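Local coordinates for GH26C (Muricauda sp. MAR_2010_75, PDB 6Q78), which probably cleaves internal beta-1,4-mannosidic bonds of mannans as a family 26 glycoside hydrolase with a TIM-barrel fold, at residues A[184-189]-A[246-251]; A[333-338]-A[371-376]; A[337-342]-A[379-384]. All blocks are in the same frame, centred on the assembly; numbering follows the deposited sequence.

Contacts 2 and 3 are successive levels of one region, whereas contact 1 lies apart, its centre about 29 Å from that of contact 2. Contact 2 is buried inside the barrel wall, where neighbouring parallel strands 330-336 and 369-372 meet through backbone bonds. The same two chain runs then leave the barrel and pair again in contact 3, now antiparallel and partly buried, with two straight backbone bonds and more side-chain packing; G337 and Y338 belong to both. Contact 1, also partly buried, joins the end of helix 176-186 to helix 242-259 on the outer layer. It has no direct hydrogen bond, and apolar packing plus one bridging water make up its chemistry.

Contact 1: residues A[184-189]-A[246-251]; sequences KSILPG and IQLWQF
L187 meets the helix 242-259 at the turn that carries Q247 and L248. One of its methyls, CD2, sits against the backbone and CB of L248, 3.7 Å from L248 N and 3.8 Å from L248 CB, while the other, L187 CD1, comes within 3.8 Å of Q247 OE1. Deeper in, two methyl ends touch: I186 CD1 is 3.6 Å from L248 CD1. The I186 branch that gets there is CG1, held between the backbone N and the carbonyl carbon (chi1 64°), with CD1 extended beyond it. On the outer side the P188 ring touches two residues of the helix, its CD 3.5 Å from Q247 NE2 and its CG 4.2 Å from F251 CD1, the latter a looser, oblique approach to the phenyl ring. Q247, L248 and F251 fall on one flank of the helix, as positions i, i+1 and i+4 must, and F251 N donates to Q247 O within it.

The amide of Q247 is carried outward on an extended chain whose CG is anti to the backbone N (chi1 -177°). There a water links the segments, accepting from Q247 NE2 at 2.8 Å and donating to P188 O at 2.8 Å. Farther out, Y196 of the helix 193-208 packs on both I186 and L248, and H193 bonds through ND1 to I186 O while its ring meets that of F251. E244, one turn before L248, lies beside L187.

Since no direct hydrogen bond crosses, the join between the weakly bonded end of helix 176-186 and its neighbour rests on shape: methyl packing on the buried side, and on the exposed side an amide and a carbonyl that share one water.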
loop_
_atom_site.group_PDB
_atom_site.type_symbol
_atom_site.label_atom_id
_atom_site.label_comp_id
_atom_site.label_asym_id
_atom_site.label_seq_id
_atom_site.Cartn_x
_atom_site.Cartn_y
_atom_site.Cartn_z
ATOM N N LYS A 184 -3.127 22.517 4.632
ATOM C CA LYS A 184 -3.665 23.727 4.019
ATOM C C LYS A 184 -2.629 24.412 3.131
ATOM O O LYS A 184 -2.973 24.955 2.072
ATOM C CB LYS A 184 -4.191 24.701 5.090
ATOM C CG LYS A 184 -5.391 24.156 5.881
ATOM C CD LYS A 184 -5.617 24.924 7.193
ATOM C CE LYS A 184 -6.695 24.248 8.035
ATOM N NZ LYS A 184 -6.837 24.931 9.354
ATOM N N SER A 185 -1.347 24.390 3.539
ATOM C CA SER A 185 -0.324 25.126 2.812
ATOM C C SER A 185 0.025 24.501 1.462
ATOM O O SER A 185 0.687 25.157 0.655
ATOM C CB SER A 185 0.944 25.293 3.663
ATOM O OG SER A 185 1.721 24.088 3.637
ATOM N N ILE A 186 -0.348 23.241 1.213
ATOM C CA ILE A 186 -0.005 22.620 -0.066
ATOM C C ILE A 186 -1.143 22.641 -1.070
ATOM O O ILE A 186 -0.939 22.243 -2.231
ATOM C CB ILE A 186 0.610 21.218 0.079
ATOM C CG1 ILE A 186 -0.405 20.256 0.684
ATOM C CG2 ILE A 186 1.922 21.300 0.821
ATOM C CD1 ILE A 186 0.054 18.764 0.618
ATOM N N LEU A 187 -2.325 23.114 -0.666
ATOM C CA LEU A 187 -3.448 23.236 -1.571
ATOM C C LEU A 187 -3.219 24.449 -2.464
ATOM O O LEU A 187 -2.397 25.322 -2.151
ATOM C CB LEU A 187 -4.712 23.466 -0.744
ATOM C CG LEU A 187 -5.119 22.313 0.184
ATOM C CD1 LEU A 187 -6.321 22.693 1.051
ATOM C CD2 LEU A 187 -5.422 21.118 -0.669
ATOM N N PRO A 188 -3.899 24.519 -3.597
ATOM C CA PRO A 188 -3.806 25.724 -4.429
ATOM C C PRO A 188 -4.127 26.957 -3.590
ATOM O O PRO A 188 -5.092 26.977 -2.828
ATOM C CB PRO A 188 -4.850 25.474 -5.521
ATOM C CG PRO A 188 -4.908 23.958 -5.616
ATOM C CD PRO A 188 -4.764 23.482 -4.188
ATOM N N GLY A 189 -3.295 27.993 -3.712
ATOM C CA GLY A 189 -3.398 29.156 -2.856
ATOM C C GLY A 189 -2.558 29.071 -1.598
ATOM O O GLY A 189 -2.352 30.086 -0.936
ATOM N N ILE A 246 -10.222 16.130 0.419
ATOM C CA ILE A 246 -10.694 15.715 -0.897
ATOM C C ILE A 246 -10.077 16.582 -1.986
ATOM O O ILE A 246 -9.673 16.079 -3.049
ATOM C CB ILE A 246 -12.233 15.751 -0.921
ATOM C CG1 ILE A 246 -12.795 14.608 -0.062
ATOM C CG2 ILE A 246 -12.766 15.637 -2.354
ATOM C CD1 ILE A 246 -14.327 14.659 0.023
ATOM N N GLN A 247 -9.968 17.894 -1.736
ATOM C CA GLN A 247 -9.323 18.778 -2.708
ATOM C C GLN A 247 -7.875 18.372 -2.931
ATOM O O GLN A 247 -7.379 18.392 -4.061
ATOM C CB GLN A 247 -9.385 20.222 -2.209
ATOM C CG GLN A 247 -8.793 21.222 -3.184
ATOM C CD GLN A 247 -8.717 22.645 -2.630
ATOM O OE1 GLN A 247 -9.143 22.919 -1.506
ATOM N NE2 GLN A 247 -8.198 23.560 -3.441
ATOM N N LEU A 248 -7.163 18.035 -1.855
ATOM C CA LEU A 248 -5.782 17.583 -1.995
ATOM C C LEU A 248 -5.704 16.314 -2.841
ATOM O O LEU A 248 -4.890 16.225 -3.777
ATOM C CB LEU A 248 -5.193 17.317 -0.609
ATOM C CG LEU A 248 -3.827 16.626 -0.616
ATOM C CD1 LEU A 248 -2.739 17.458 -1.327
ATOM C CD2 LEU A 248 -3.395 16.284 0.816
ATOM N N TRP A 249 -6.590 15.351 -2.572
ATOM C CA TRP A 249 -6.572 14.107 -3.334
ATOM C C TRP A 249 -6.849 14.359 -4.814
ATOM O O TRP A 249 -6.160 13.814 -5.687
ATOM C CB TRP A 249 -7.599 13.133 -2.766
ATOM C CG TRP A 249 -6.966 11.894 -2.182
ATOM C CD1 TRP A 249 -6.485 11.762 -0.915
ATOM C CD2 TRP A 249 -6.701 10.635 -2.840
ATOM N NE1 TRP A 249 -5.968 10.502 -0.728
ATOM C CE2 TRP A 249 -6.086 9.794 -1.891
ATOM C CE3 TRP A 249 -6.977 10.116 -4.128
ATOM C CZ2 TRP A 249 -5.720 8.485 -2.196
ATOM C CZ3 TRP A 249 -6.594 8.857 -4.413
ATOM C CH2 TRP A 249 -6.002 8.046 -3.455
ATOM N N GLN A 250 -7.882 15.158 -5.116
ATOM C CA GLN A 250 -8.247 15.368 -6.515
ATOM C C GLN A 250 -7.165 16.149 -7.246
ATOM O O GLN A 250 -6.839 15.837 -8.401
ATOM C CB GLN A 250 -9.610 16.045 -6.625
ATOM C CG GLN A 250 -10.723 15.167 -6.051
ATOM C CD GLN A 250 -12.072 15.835 -6.144
ATOM O OE1 GLN A 250 -12.170 17.042 -6.369
ATOM N NE2 GLN A 250 -13.135 15.050 -5.946
ATOM N N PHE A 251 -6.608 17.177 -6.600
ATOM C CA PHE A 251 -5.503 17.895 -7.212
ATOM C C PHE A 251 -4.350 16.949 -7.503
ATOM O O PHE A 251 -3.754 16.995 -8.598
ATOM C CB PHE A 251 -4.996 19.027 -6.320
ATOM C CG PHE A 251 -3.766 19.643 -6.859
ATOM C CD1 PHE A 251 -3.855 20.611 -7.850
ATOM C CD2 PHE A 251 -2.522 19.228 -6.414
ATOM C CE1 PHE A 251 -2.707 21.140 -8.398
ATOM C CE2 PHE A 251 -1.371 19.750 -6.964
ATOM C CZ PHE A 251 -1.460 20.702 -7.952
HETATM O O HOH W 1 -7.758 26.307 -2.919
#

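Contact 2: residues A[333-338]-A[371-376]; sequences LTETGY and MFWYNY
T336 and M371 meet in the tight part of this contact. T336 N donates to M371 O at 2.9 Å, bent at the hydrogen (136°), and the CA of E335 approaches the same M371 O at 3.2 Å, so one carbonyl takes an N-H and a CA-H together. On either side of it the parallel pairing slackens: M371 N reaches L333 O at 3.3 Å and W373 N reaches T336 O at 3.4 Å, both weak. F372 turns its ring edge to G337, with F372 CD1 4.0 Å from G337 CA.

The pocket side is held less closely across the segments: no hydrogen bond links E335 to W373, the more open residue. E335 has CG beside its backbone N (chi1 -74°) and an extended chain, which brings the carboxylate alongside W373, its plane 18° from that of the indole; E335 OE1 is 3.7 Å from W373 CE3 and E335 OE2 3.7 Å from W373 CZ3. R223 and Y299 hold the two oxygens, and a bound Tris molecule, probably from the crystallisation liquor, hydrogen-bonds to E335 OE2. This place is consistent with the nucleophile position of clan GH-A enzymes.

Strand 293-298 flanks 330-336 and strand 81-86 flanks 369-372, while L356 of helix 351-361 packs outside on L333 and F372.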
loop_
_atom_site.group_PDB
_atom_site.type_symbol
_atom_site.label_atom_id
_atom_site.label_comp_id
_atom_site.label_asym_id
_atom_site.label_seq_id
_atom_site.Cartn_x
_atom_site.Cartn_y
_atom_site.Cartn_z
ATOM N N LEU A 333 -6.601 -5.056 2.226
ATOM C CA LEU A 333 -6.085 -4.697 3.551
ATOM C C LEU A 333 -4.647 -4.256 3.295
ATOM O O LEU A 333 -3.710 -5.062 3.229
ATOM C CB LEU A 333 -6.181 -5.890 4.506
ATOM C CG LEU A 333 -5.645 -5.658 5.934
ATOM C CD1 LEU A 333 -6.462 -4.547 6.644
ATOM C CD2 LEU A 333 -5.759 -7.001 6.726
ATOM N N THR A 334 -4.451 -2.943 3.143
ATOM C CA THR A 334 -3.184 -2.416 2.630
ATOM C C THR A 334 -2.022 -2.450 3.644
ATOM O O THR A 334 -0.867 -2.401 3.220
ATOM C CB THR A 334 -3.362 -1.007 2.017
ATOM O OG1 THR A 334 -4.198 -0.206 2.863
ATOM C CG2 THR A 334 -4.043 -1.090 0.688
ATOM N N GLU A 335 -2.284 -2.554 4.941
ATOM C CA GLU A 335 -1.248 -2.760 5.948
ATOM C C GLU A 335 -1.885 -3.573 7.046
ATOM O O GLU A 335 -3.004 -3.263 7.468
ATOM C CB GLU A 335 -0.794 -1.486 6.663
ATOM C CG GLU A 335 0.068 -0.595 5.806
ATOM C CD GLU A 335 0.708 0.503 6.607
ATOM O OE1 GLU A 335 1.038 0.281 7.801
ATOM O OE2 GLU A 335 0.930 1.613 6.020
ATOM N N THR A 336 -1.142 -4.566 7.553
ATOM C CA THR A 336 -1.571 -5.299 8.730
ATOM C C THR A 336 -0.356 -5.975 9.353
ATOM O O THR A 336 0.781 -5.857 8.865
ATOM C CB THR A 336 -2.667 -6.320 8.380
ATOM O OG1 THR A 336 -3.321 -6.767 9.584
ATOM C CG2 THR A 336 -2.070 -7.506 7.608
ATOM N N GLY A 337 -0.605 -6.651 10.469
ATOM C CA GLY A 337 0.455 -7.350 11.168
ATOM C C GLY A 337 0.250 -7.284 12.664
ATOM O O GLY A 337 -0.527 -6.476 13.190
ATOM N N TYR A 338 0.925 -8.181 13.356
ATOM C CA TYR A 338 1.056 -8.145 14.810
ATOM C C TYR A 338 2.552 -8.169 15.086
ATOM O O TYR A 338 3.222 -9.164 14.784
ATOM C CB TYR A 338 0.374 -9.336 15.485
ATOM C CG TYR A 338 0.592 -9.288 16.980
ATOM C CD1 TYR A 338 -0.025 -8.325 17.747
ATOM C CD2 TYR A 338 1.429 -10.201 17.626
ATOM C CE1 TYR A 338 0.181 -8.250 19.111
ATOM C CE2 TYR A 338 1.626 -10.135 19.005
ATOM C CZ TYR A 338 1.002 -9.142 19.721
ATOM O OH TYR A 338 1.187 -9.051 21.093
ATOM N N MET A 371 -0.812 -6.671 2.805
ATOM C CA MET A 371 0.620 -6.436 2.988
ATOM C C MET A 371 0.972 -6.261 4.457
ATOM O O MET A 371 0.334 -5.482 5.173
ATOM C CB MET A 371 1.057 -5.188 2.213
ATOM C CG MET A 371 2.603 -5.020 2.100
ATOM S SD MET A 371 3.045 -3.358 1.573
ATOM C CE MET A 371 2.722 -2.390 3.063
ATOM N N PHE A 372 2.010 -6.972 4.883
ATOM C CA PHE A 372 2.603 -6.800 6.196
ATOM C C PHE A 372 3.574 -5.624 6.182
ATOM O O PHE A 372 4.207 -5.319 5.154
ATOM C CB PHE A 372 3.393 -8.070 6.523
ATOM C CG PHE A 372 2.514 -9.273 6.759
ATOM C CD1 PHE A 372 1.801 -9.391 7.941
ATOM C CD2 PHE A 372 2.391 -10.285 5.800
ATOM C CE1 PHE A 372 0.969 -10.492 8.172
ATOM C CE2 PHE A 372 1.572 -11.394 6.056
ATOM C CZ PHE A 372 0.866 -11.489 7.236
ATOM N N TRP A 373 3.694 -4.952 7.334
ATOM C CA TRP A 373 4.756 -3.969 7.468
ATOM C C TRP A 373 6.115 -4.674 7.510
ATOM O O TRP A 373 6.199 -5.901 7.491
ATOM C CB TRP A 373 4.503 -3.038 8.666
ATOM C CG TRP A 373 5.209 -1.733 8.535
ATOM C CD1 TRP A 373 6.140 -1.218 9.397
ATOM C CD2 TRP A 373 5.061 -0.759 7.477
ATOM N NE1 TRP A 373 6.596 -0.004 8.940
ATOM C CE2 TRP A 373 5.948 0.308 7.773
ATOM C CE3 TRP A 373 4.260 -0.684 6.328
ATOM C CZ2 TRP A 373 6.073 1.435 6.947
ATOM C CZ3 TRP A 373 4.389 0.439 5.502
ATOM C CH2 TRP A 373 5.296 1.478 5.821
ATOM N N TYR A 374 7.194 -3.899 7.544
ATOM C CA TYR A 374 8.521 -4.500 7.457
ATOM C C TYR A 374 8.929 -5.199 8.760
ATOM O O TYR A 374 8.445 -4.887 9.861
ATOM C CB TYR A 374 9.601 -3.520 6.983
ATOM C CG TYR A 374 9.713 -2.170 7.654
ATOM C CD1 TYR A 374 10.032 -2.043 9.002
ATOM C CD2 TYR A 374 9.547 -1.007 6.905
ATOM C CE1 TYR A 374 10.185 -0.767 9.591
ATOM C CE2 TYR A 374 9.699 0.245 7.480
ATOM C CZ TYR A 374 10.013 0.351 8.795
ATOM O OH TYR A 374 10.156 1.618 9.365
ATOM N N ASN A 375 9.862 -6.135 8.620
ATOM C CA ASN A 375 10.633 -6.647 9.759
ATOM C C ASN A 375 11.871 -5.788 9.927
ATOM O O ASN A 375 12.450 -5.343 8.939
ATOM C CB ASN A 375 11.096 -8.077 9.453
ATOM C CG ASN A 375 9.964 -9.107 9.458
ATOM O OD1 ASN A 375 8.855 -8.865 9.936
ATOM N ND2 ASN A 375 10.270 -10.294 8.915
ATOM N N TYR A 376 12.277 -5.544 11.174
ATOM C CA TYR A 376 13.378 -4.613 11.395
ATOM C C TYR A 376 14.010 -4.874 12.754
ATOM O O TYR A 376 13.307 -4.902 13.765
ATOM C CB TYR A 376 12.825 -3.174 11.364
ATOM C CG TYR A 376 13.873 -2.105 11.578
ATOM C CD1 TYR A 376 14.740 -1.742 10.561
ATOM C CD2 TYR A 376 13.987 -1.462 12.793
ATOM C CE1 TYR A 376 15.706 -0.757 10.758
ATOM C CE2 TYR A 376 14.941 -0.484 12.998
ATOM C CZ TYR A 376 15.789 -0.137 11.973
ATOM O OH TYR A 376 16.736 0.846 12.189
#

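Contact 3: residues A[337-342]-A[379-384]; sequences GYFVTL and TYCTPV
V340 and Y380 form the antiparallel, hydrogen-bonded pair that joins these segments. V340 N donates to Y380 O at 2.9 Å and Y380 N returns the bond to V340 O at 3.0 Å, the first with 164° at the hydrogen; the two reciprocal bonds close the ring of a hydrogen-bonded antiparallel pair. Beside it, T341 OG1 and T379 OG1 share a hydrogen bond of 2.8 Å, in which either could be the donor. Toward the other end a water takes over: it accepts from Y338 N at 2.9 Å and donates to C381 O at 2.7 Å.

The apolar contacts gather about the Y380 ring. Its CG stands between the backbone N and the carbonyl carbon (chi1 64°), which lays the ring alongside V340. There V340 CB lies over one face, displaced toward the rim, 3.9 Å from the ring centroid and 20° off its normal, a CH-pi contact, and V340 CG1 comes to 3.5 Å from Y380 CE1. L342 approaches the rim of the same ring with CG. The hydroxyl goes beyond the segments to P388 O. Replacing Y380 with an alanine would take the ring away, and would probably open a gap beside V340 and L342 and leave P388 O without its mate.

A second aromatic, F339, packs against the T379 methyl and C381 CB, and C381 SG stands obliquely to it, 5.1 Å from the F339 ring centroid, a sulfur-aromatic contact.

This two-stranded pairing follows shortly after barrel strands 330-336 and 369-372, carried in the loops beyond them. F339 also meets Y299 near the bound Tris, N375 OD1 takes the N-H of C381, and farther along helices 101-106 and 390-397 pack on T382 and P383.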
loop_
_atom_site.group_PDB
_atom_site.type_symbol
_atom_site.label_atom_id
_atom_site.label_comp_id
_atom_site.label_asym_id
_atom_site.label_seq_id
_atom_site.Cartn_x
_atom_site.Cartn_y
_atom_site.Cartn_z
ATOM N N GLY A 337 -0.605 -6.651 10.469
ATOM C CA GLY A 337 0.455 -7.350 11.168
ATOM C C GLY A 337 0.250 -7.284 12.664
ATOM O O GLY A 337 -0.527 -6.476 13.190
ATOM N N TYR A 338 0.925 -8.181 13.356
ATOM C CA TYR A 338 1.056 -8.145 14.810
ATOM C C TYR A 338 2.552 -8.169 15.086
ATOM O O TYR A 338 3.222 -9.164 14.784
ATOM C CB TYR A 338 0.374 -9.336 15.485
ATOM C CG TYR A 338 0.592 -9.288 16.980
ATOM C CD1 TYR A 338 -0.025 -8.325 17.747
ATOM C CD2 TYR A 338 1.429 -10.201 17.626
ATOM C CE1 TYR A 338 0.181 -8.250 19.111
ATOM C CE2 TYR A 338 1.626 -10.135 19.005
ATOM C CZ TYR A 338 1.002 -9.142 19.721
ATOM O OH TYR A 338 1.187 -9.051 21.093
ATOM N N PHE A 339 3.081 -7.071 15.620
ATOM C CA PHE A 339 4.521 -6.934 15.805
ATOM C C PHE A 339 4.980 -7.666 17.063
ATOM O O PHE A 339 4.430 -7.457 18.151
ATOM C CB PHE A 339 4.914 -5.462 15.909
ATOM C CG PHE A 339 4.703 -4.659 14.661
ATOM C CD1 PHE A 339 5.616 -4.703 13.627
ATOM C CD2 PHE A 339 3.621 -3.797 14.560
ATOM C CE1 PHE A 339 5.434 -3.917 12.487
ATOM C CE2 PHE A 339 3.422 -3.028 13.423
ATOM C CZ PHE A 339 4.333 -3.091 12.379
ATOM N N VAL A 340 6.007 -8.508 16.910
ATOM C CA VAL A 340 6.570 -9.301 17.995
ATOM C C VAL A 340 7.988 -8.826 18.250
ATOM O O VAL A 340 8.809 -8.772 17.325
ATOM C CB VAL A 340 6.574 -10.801 17.640
ATOM C CG1 VAL A 340 7.261 -11.611 18.732
ATOM C CG2 VAL A 340 5.157 -11.303 17.435
ATOM N N THR A 341 8.279 -8.493 19.509
ATOM C CA THR A 341 9.635 -8.220 19.981
ATOM C C THR A 341 9.837 -9.132 21.186
ATOM O O THR A 341 9.202 -8.931 22.223
ATOM C CB THR A 341 9.772 -6.740 20.358
ATOM O OG1 THR A 341 9.367 -5.925 19.243
ATOM C CG2 THR A 341 11.211 -6.390 20.726
ATOM N N LEU A 342 10.681 -10.166 21.041
ATOM C CA LEU A 342 10.660 -11.271 22.005
ATOM C C LEU A 342 11.074 -10.842 23.410
ATOM O O LEU A 342 10.686 -11.500 24.387
ATOM C CB LEU A 342 11.509 -12.441 21.502
ATOM C CG LEU A 342 10.964 -13.104 20.233
ATOM C CD1 LEU A 342 11.955 -14.130 19.696
ATOM C CD2 LEU A 342 9.615 -13.759 20.502
ATOM N N THR A 379 12.296 -6.750 15.849
ATOM C CA THR A 379 10.847 -6.700 15.771
ATOM C C THR A 379 10.409 -7.285 14.447
ATOM O O THR A 379 10.893 -6.869 13.395
ATOM C CB THR A 379 10.362 -5.250 15.906
ATOM O OG1 THR A 379 10.774 -4.752 17.188
ATOM C CG2 THR A 379 8.846 -5.190 15.832
ATOM N N TYR A 380 9.488 -8.230 14.489
ATOM C CA TYR A 380 9.070 -8.878 13.257
ATOM C C TYR A 380 7.561 -9.011 13.237
ATOM O O TYR A 380 6.920 -9.221 14.272
ATOM C CB TYR A 380 9.718 -10.282 13.093
ATOM C CG TYR A 380 9.344 -11.360 14.123
ATOM C CD1 TYR A 380 9.965 -11.416 15.360
ATOM C CD2 TYR A 380 8.395 -12.340 13.827
ATOM C CE1 TYR A 380 9.655 -12.413 16.290
ATOM C CE2 TYR A 380 8.077 -13.360 14.754
ATOM C CZ TYR A 380 8.713 -13.384 15.985
ATOM O OH TYR A 380 8.450 -14.383 16.926
ATOM N N CYS A 381 6.999 -8.900 12.039
ATOM C CA CYS A 381 5.611 -9.280 11.878
ATOM C C CYS A 381 5.420 -10.416 10.891
ATOM O O CYS A 381 4.288 -10.861 10.701
ATOM C CB CYS A 381 4.719 -8.079 11.526
ATOM S SG CYS A 381 5.036 -7.369 9.897
ATOM N N THR A 382 6.492 -10.885 10.247
ATOM C CA THR A 382 6.458 -12.202 9.625
ATOM C C THR A 382 7.669 -12.970 10.139
ATOM O O THR A 382 8.761 -12.403 10.285
ATOM C CB THR A 382 6.503 -12.123 8.075
ATOM O OG1 THR A 382 7.716 -11.480 7.644
ATOM C CG2 THR A 382 5.257 -11.408 7.509
ATOM N N PRO A 383 7.506 -14.257 10.455
ATOM C CA PRO A 383 8.581 -14.993 11.131
ATOM C C PRO A 383 9.605 -15.539 10.144
ATOM O O PRO A 383 9.378 -15.605 8.927
ATOM C CB PRO A 383 7.835 -16.157 11.798
ATOM C CG PRO A 383 6.697 -16.434 10.837
ATOM C CD PRO A 383 6.244 -15.013 10.419
ATOM N N VAL A 384 10.762 -15.896 10.697
ATOM C CA VAL A 384 11.752 -16.685 9.966
ATOM C C VAL A 384 11.899 -17.991 10.742
ATOM O O VAL A 384 11.404 -18.097 11.876
ATOM C CB VAL A 384 13.083 -15.931 9.792
ATOM C CG1 VAL A 384 12.880 -14.636 8.947
ATOM C CG2 VAL A 384 13.750 -15.667 11.119
HETATM O O HOH W 2 1.862 -10.489 11.888
#